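Local coordinates for protein tRNA(Ile2) 2-agmatinylcytidine synthetase TiaS (Archaeoglobus fulgidus, PDB 5XOB) that catalyses the ATP-dependent attachment of agmatine to the wobble cytidine of an isoleucine tRNA, forming 2-agmatinylcytidine and switching codon reading from AUG to AUA, at residues A[104-107]-A[108-112]; A[194-197]-A[198-201]; A[218-221]-A[222-225]. All coordinates share one frame; numbering follows the deposited sequence.

Interaction 1: residues A[104-107]-A[108-112]; sequences KLKP and FADKA
Leu105 O accepts from Ala109 N at 3.0 Å with an N-H...O angle of 178°, and this nearly linear i to i+4 bond starts the alpha-helical pattern of helix 106-114. The same spacing recurs one residue on, where Asp110 N donates to Lys106 O at 2.9 Å, and again where Lys111 N reaches Pro107 O at 3.0 Å. Residues 104-105 form a 3-10 segment that runs directly into helix 106-114, with Pro107 in its first turn, where a proline is readily accommodated because first-turn amides are not needed for the helix's own i to i+4 bonds.

The side chains divide between two sides of the helix. Leu105 and Phe108 are buried, meeting Leu146 of helix 141-150 and Val125 of helix 119-129, so this first turn packs against one helix of the TCKD domain, 119-129, and one of the FLD domain, 141-150. On the partly exposed side, Lys106 NZ forms a salt bridge with Asp110 OD1 at 3.2 Å, its hydrogen bond weak, while Asp110 OD2 lies 3.4 Å from the same NZ. The lysine chain leaves with CG anti to the backbone N (chi1 -164°), then bends at its last two torsions to bring the ammonium to the carboxylate. An alanine in place of Asp110 is likely to leave the Lys106 ammonium without this anionic mate and freer to swing. Further along, Lys111 NZ pairs with Glu121 of helix 119-129.

Interaction 2: residues A[194-197]-A[198-201]; sequences NVDW and CNDV
Asp196 and Val201 form an antiparallel hydrogen-bonded pair, closed by two backbone bonds: Asp196 N to Val201 O at 2.8 Å, and the longer Val201 N to Asp196 O at 3.3 Å, which uses a lone pair in the carbonyl plane. Asp200 N also donates weakly to Asp196 O, at an N-H...O angle of 117°. With both Asp200 and Val201 facing Asp196, the turn between the short strands 195-196 and 201-202 is a hairpin with a G1 beta bulge, and Asp200 takes the left-handed backbone conformation at its first position.

The polar side-chain bonds centre on the Asp196 carboxylate, which, with CG anti to the backbone N, folds over the turn: OD1 receives weak bonds from Cys198 N at 3.2 Å and Asn199 N at 3.4 Å, while OD2 is only 2.6 Å from Asn199 ND2, in a bent, weak bond with the carboxylate and amide planes 50° apart. OD2 also bonds Ser399 OG, and Asn199 ND2 reaches Gln306, tying the turn to distant parts of the chain.

Apolar packing lies within 194-197, where Val195 CG1 sits 3.5 Å above one face of the Trp197 indole, offset toward its rim. The indole NE1 donates to Asp184 of helix 177-187, and its ring meets Phe181 of that helix.

Interaction 3: residues A[218-221]-A[222-225]; sequences GESV and EALY
Ser220 OG accepts from Ala223 N at 2.9 Å, with an N-H...O angle of 163°, and so supplies an acceptor to an amide in the helix's first turn. This is an N-cap. The hydroxyl stands between the backbone N and the carbonyl carbon (chi1 69°), which directs OG forward to the Ala223 amide and brings it close to Ala223 CB as well. The serine's own carbonyl is also used: Leu224 N donates to Ser220 O at 3.2 Å, tilted 31° out of the carbonyl plane. One residue on, Tyr225 N meets Val221 O at 3.0 Å in an almost straight bond, continuing the i to i+4 pattern that Leu224 began.

Beside this polar start, Val221 and Tyr225 run side by side, pointing the same way, with Val221 CG1 3.4 Å from Tyr225 CE2. Leu224 CD1 turns back to Gly218, 3.8 Å from its N. Glu219, on the connecting loop, forms a salt bridge with Arg410.

The contact thus covers the turn from edge strand 212-218 into helix 221-230, whose Leu224 packs on Leu158 and Leu160 of the adjoining strand 157-163, while Val221 and Tyr225 also reach Ile241 of strand 239-244.

Overall arrangement
All three contacts are local and partly buried, but they mark different changes in the chain: two helix starts and one hairpin turn. Interactions 1 and 3 both open helices, one out of a 3-10 segment and the other from a serine cap after an edge strand, whereas interaction 2 closes a hairpin. Apolar neighbours differ accordingly: interaction 1 packs on helices, interaction 3 on strands of the eight-stranded sheet, and interaction 2 on helix 177-187. Charge pairs directly across interaction 1, while in interaction 2 a carboxylate gathers amide donors. Interactions 2 and 3 both belong to the FLD domain, their nearest atoms about 6 Å apart; interaction 1 belongs to the TCKD domain, and its centre lies about 35 Å from that of interaction 2.

Interaction 1: residues A[104-107]-A[108-112]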
# COMPACT_ATOMS: atom_id res chain seq x y z
N LYS A 104 9.33 -11.07 -21.90
CA LYS A 104 10.65 -10.42 -21.87
C LYS A 104 10.67 -9.10 -21.08
O LYS A 104 11.75 -8.57 -20.79
CB LYS A 104 11.19 -10.20 -23.29
CG LYS A 104 11.62 -11.50 -23.96
CD LYS A 104 12.23 -11.27 -25.33
CE LYS A 104 12.21 -12.54 -26.17
NZ LYS A 104 12.13 -12.24 -27.63
N LEU A 105 9.50 -8.59 -20.72
CA LEU A 105 9.36 -7.33 -19.99
C LEU A 105 9.16 -7.48 -18.47
O LEU A 105 8.99 -6.47 -17.78
CB LEU A 105 8.18 -6.53 -20.54
CG LEU A 105 8.23 -6.03 -21.98
CD1 LEU A 105 6.91 -5.34 -22.30
CD2 LEU A 105 9.39 -5.09 -22.19
N LYS A 106 9.18 -8.70 -17.96
CA LYS A 106 9.03 -8.92 -16.52
C LYS A 106 10.06 -8.12 -15.72
O LYS A 106 9.70 -7.45 -14.76
CB LYS A 106 9.10 -10.41 -16.17
CG LYS A 106 8.57 -10.74 -14.78
CD LYS A 106 9.20 -12.00 -14.19
CE LYS A 106 9.50 -11.84 -12.70
NZ LYS A 106 10.54 -10.80 -12.42
N PRO A 107 11.34 -8.19 -16.12
CA PRO A 107 12.36 -7.42 -15.40
C PRO A 107 12.11 -5.92 -15.41
O PRO A 107 12.28 -5.25 -14.39
CB PRO A 107 13.66 -7.74 -16.17
CG PRO A 107 13.39 -9.01 -16.90
CD PRO A 107 11.93 -8.99 -17.21
N PHE A 108 11.73 -5.39 -16.57
CA PHE A 108 11.40 -3.98 -16.68
C PHE A 108 10.32 -3.62 -15.67
O PHE A 108 10.50 -2.71 -14.86
CB PHE A 108 10.92 -3.64 -18.10
CG PHE A 108 10.75 -2.15 -18.33
CD1 PHE A 108 11.79 -1.39 -18.86
CD2 PHE A 108 9.56 -1.51 -18.00
CE1 PHE A 108 11.64 -0.03 -19.06
CE2 PHE A 108 9.41 -0.15 -18.20
CZ PHE A 108 10.45 0.59 -18.73
N ALA A 109 9.21 -4.34 -15.72
CA ALA A 109 8.08 -4.10 -14.82
C ALA A 109 8.55 -4.13 -13.37
O ALA A 109 8.25 -3.21 -12.61
CB ALA A 109 6.99 -5.13 -15.05
N ASP A 110 9.28 -5.17 -13.01
CA ASP A 110 9.86 -5.31 -11.66
C ASP A 110 10.54 -4.04 -11.19
O ASP A 110 10.28 -3.55 -10.09
CB ASP A 110 10.90 -6.44 -11.64
CG ASP A 110 10.37 -7.71 -11.00
OD1 ASP A 110 9.22 -8.12 -11.30
OD2 ASP A 110 11.13 -8.31 -10.21
N LYS A 111 11.43 -3.53 -12.03
CA LYS A 111 12.22 -2.35 -11.73
C LYS A 111 11.35 -1.10 -11.61
O LYS A 111 11.61 -0.22 -10.79
CB LYS A 111 13.27 -2.15 -12.82
CG LYS A 111 14.31 -1.08 -12.52
CD LYS A 111 15.34 -1.03 -13.64
CE LYS A 111 16.44 -0.02 -13.35
NZ LYS A 111 17.25 0.25 -14.57
N ALA A 112 10.32 -1.02 -12.44
CA ALA A 112 9.37 0.08 -12.36
C ALA A 112 8.61 0.07 -11.04
O ALA A 112 8.29 1.12 -10.48
CB ALA A 112 8.40 0.02 -13.52

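Interaction 2: residues A[194-197]-A[198-201]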
# COMPACT_ATOMS: atom_id res chain seq x y z
N ASN A 194 -12.15 -1.81 2.60
CA ASN A 194 -13.12 -0.91 2.00
C ASN A 194 -13.75 -0.01 3.05
O ASN A 194 -14.50 0.91 2.71
CB ASN A 194 -14.15 -1.73 1.22
CG ASN A 194 -13.51 -2.65 0.19
OD1 ASN A 194 -12.65 -2.24 -0.60
ND2 ASN A 194 -13.91 -3.91 0.20
N VAL A 195 -13.40 -0.23 4.31
CA VAL A 195 -14.00 0.47 5.44
C VAL A 195 -13.01 0.45 6.61
O VAL A 195 -12.25 -0.52 6.75
CB VAL A 195 -15.33 -0.22 5.84
CG1 VAL A 195 -15.40 -0.55 7.33
CG2 VAL A 195 -16.53 0.61 5.40
N ASP A 196 -13.01 1.51 7.42
CA ASP A 196 -12.24 1.53 8.68
C ASP A 196 -13.22 1.64 9.82
O ASP A 196 -13.81 2.70 10.04
CB ASP A 196 -11.25 2.70 8.73
CG ASP A 196 -10.29 2.61 9.91
OD1 ASP A 196 -10.42 1.70 10.77
OD2 ASP A 196 -9.38 3.47 9.99
N TRP A 197 -13.40 0.54 10.55
CA TRP A 197 -14.36 0.50 11.65
C TRP A 197 -13.91 1.40 12.79
O TRP A 197 -14.71 2.13 13.37
CB TRP A 197 -14.53 -0.93 12.15
CG TRP A 197 -15.15 -1.81 11.13
CD1 TRP A 197 -14.49 -2.63 10.26
CD2 TRP A 197 -16.54 -1.95 10.85
NE1 TRP A 197 -15.40 -3.29 9.46
CE2 TRP A 197 -16.67 -2.89 9.80
CE3 TRP A 197 -17.71 -1.39 11.39
CZ2 TRP A 197 -17.91 -3.28 9.27
CZ3 TRP A 197 -18.95 -1.78 10.87
CH2 TRP A 197 -19.03 -2.71 9.82
N CYS A 198 -12.62 1.34 13.09
CA CYS A 198 -12.06 2.14 14.17
C CYS A 198 -12.22 3.64 13.92
O CYS A 198 -12.55 4.38 14.83
CB CYS A 198 -10.59 1.79 14.37
SG CYS A 198 -9.85 2.57 15.82
N ASN A 199 -12.01 4.08 12.68
CA ASN A 199 -11.99 5.51 12.37
C ASN A 199 -13.25 6.04 11.66
O ASN A 199 -13.35 7.23 11.35
CB ASN A 199 -10.74 5.86 11.57
CG ASN A 199 -9.46 5.64 12.37
OD1 ASN A 199 -8.93 6.57 12.97
ND2 ASN A 199 -8.96 4.40 12.39
N ASP A 200 -14.21 5.14 11.44
CA ASP A 200 -15.50 5.48 10.83
C ASP A 200 -15.31 6.19 9.49
O ASP A 200 -15.76 7.32 9.29
CB ASP A 200 -16.37 6.31 11.79
CG ASP A 200 -17.86 6.00 11.67
OD1 ASP A 200 -18.23 4.89 11.22
OD2 ASP A 200 -18.68 6.87 12.04
N VAL A 201 -14.64 5.50 8.58
CA VAL A 201 -14.36 6.04 7.26
C VAL A 201 -14.63 4.98 6.21
O VAL A 201 -14.23 3.82 6.37
CB VAL A 201 -12.88 6.47 7.14
CG1 VAL A 201 -12.56 6.88 5.71
CG2 VAL A 201 -12.58 7.61 8.10

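Interaction 3: residues A[218-221]-A[222-225]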
# COMPACT_ATOMS: atom_id res chain seq x y z
N GLY A 218 -10.97 -7.03 -3.45
CA GLY A 218 -11.39 -8.35 -3.01
C GLY A 218 -10.70 -9.53 -3.66
O GLY A 218 -9.81 -9.36 -4.49
N GLU A 219 -11.14 -10.72 -3.28
CA GLU A 219 -10.47 -11.97 -3.64
C GLU A 219 -11.13 -12.73 -4.80
O GLU A 219 -10.49 -13.55 -5.45
CB GLU A 219 -10.37 -12.88 -2.42
CG GLU A 219 -9.66 -12.26 -1.22
CD GLU A 219 -8.15 -12.18 -1.39
OE1 GLU A 219 -7.55 -12.90 -2.22
OE2 GLU A 219 -7.54 -11.39 -0.65
N SER A 220 -12.41 -12.47 -5.05
CA SER A 220 -13.12 -13.19 -6.10
C SER A 220 -14.03 -12.29 -6.86
O SER A 220 -14.45 -11.23 -6.37
CB SER A 220 -13.95 -14.33 -5.50
OG SER A 220 -15.04 -13.82 -4.75
N VAL A 221 -14.36 -12.72 -8.07
CA VAL A 221 -15.30 -12.00 -8.91
C VAL A 221 -16.67 -12.07 -8.23
O VAL A 221 -17.37 -11.07 -8.15
CB VAL A 221 -15.35 -12.56 -10.35
CG1 VAL A 221 -16.27 -11.72 -11.23
CG2 VAL A 221 -13.95 -12.59 -10.96
N GLU A 222 -17.00 -13.26 -7.71
CA GLU A 222 -18.26 -13.50 -6.99
C GLU A 222 -18.49 -12.48 -5.88
O GLU A 222 -19.53 -11.82 -5.84
CB GLU A 222 -18.27 -14.92 -6.39
CG GLU A 222 -19.46 -15.23 -5.48
CD GLU A 222 -19.30 -16.54 -4.70
OE1 GLU A 222 -19.24 -16.48 -3.44
OE2 GLU A 222 -19.24 -17.62 -5.33
N ALA A 223 -17.52 -12.36 -4.99
CA ALA A 223 -17.60 -11.44 -3.86
C ALA A 223 -17.74 -10.00 -4.32
O ALA A 223 -18.50 -9.22 -3.75
CB ALA A 223 -16.36 -11.57 -2.99
N LEU A 224 -16.99 -9.66 -5.36
CA LEU A 224 -16.95 -8.29 -5.86
C LEU A 224 -18.32 -7.85 -6.36
O LEU A 224 -18.83 -6.81 -5.96
CB LEU A 224 -15.87 -8.12 -6.95
CG LEU A 224 -14.61 -7.29 -6.63
CD1 LEU A 224 -14.40 -6.99 -5.15
CD2 LEU A 224 -13.37 -7.92 -7.22
N TYR A 225 -18.92 -8.66 -7.23
CA TYR A 225 -20.26 -8.35 -7.75
C TYR A 225 -21.32 -8.37 -6.64
O TYR A 225 -22.26 -7.57 -6.66
CB TYR A 225 -20.64 -9.29 -8.90
CG TYR A 225 -19.97 -8.97 -10.23
CD1 TYR A 225 -19.96 -7.67 -10.74
CD2 TYR A 225 -19.38 -9.97 -11.00
CE1 TYR A 225 -19.36 -7.37 -11.95
CE2 TYR A 225 -18.78 -9.68 -12.22
CZ TYR A 225 -18.77 -8.38 -12.69
OH TYR A 225 -18.18 -8.07 -13.90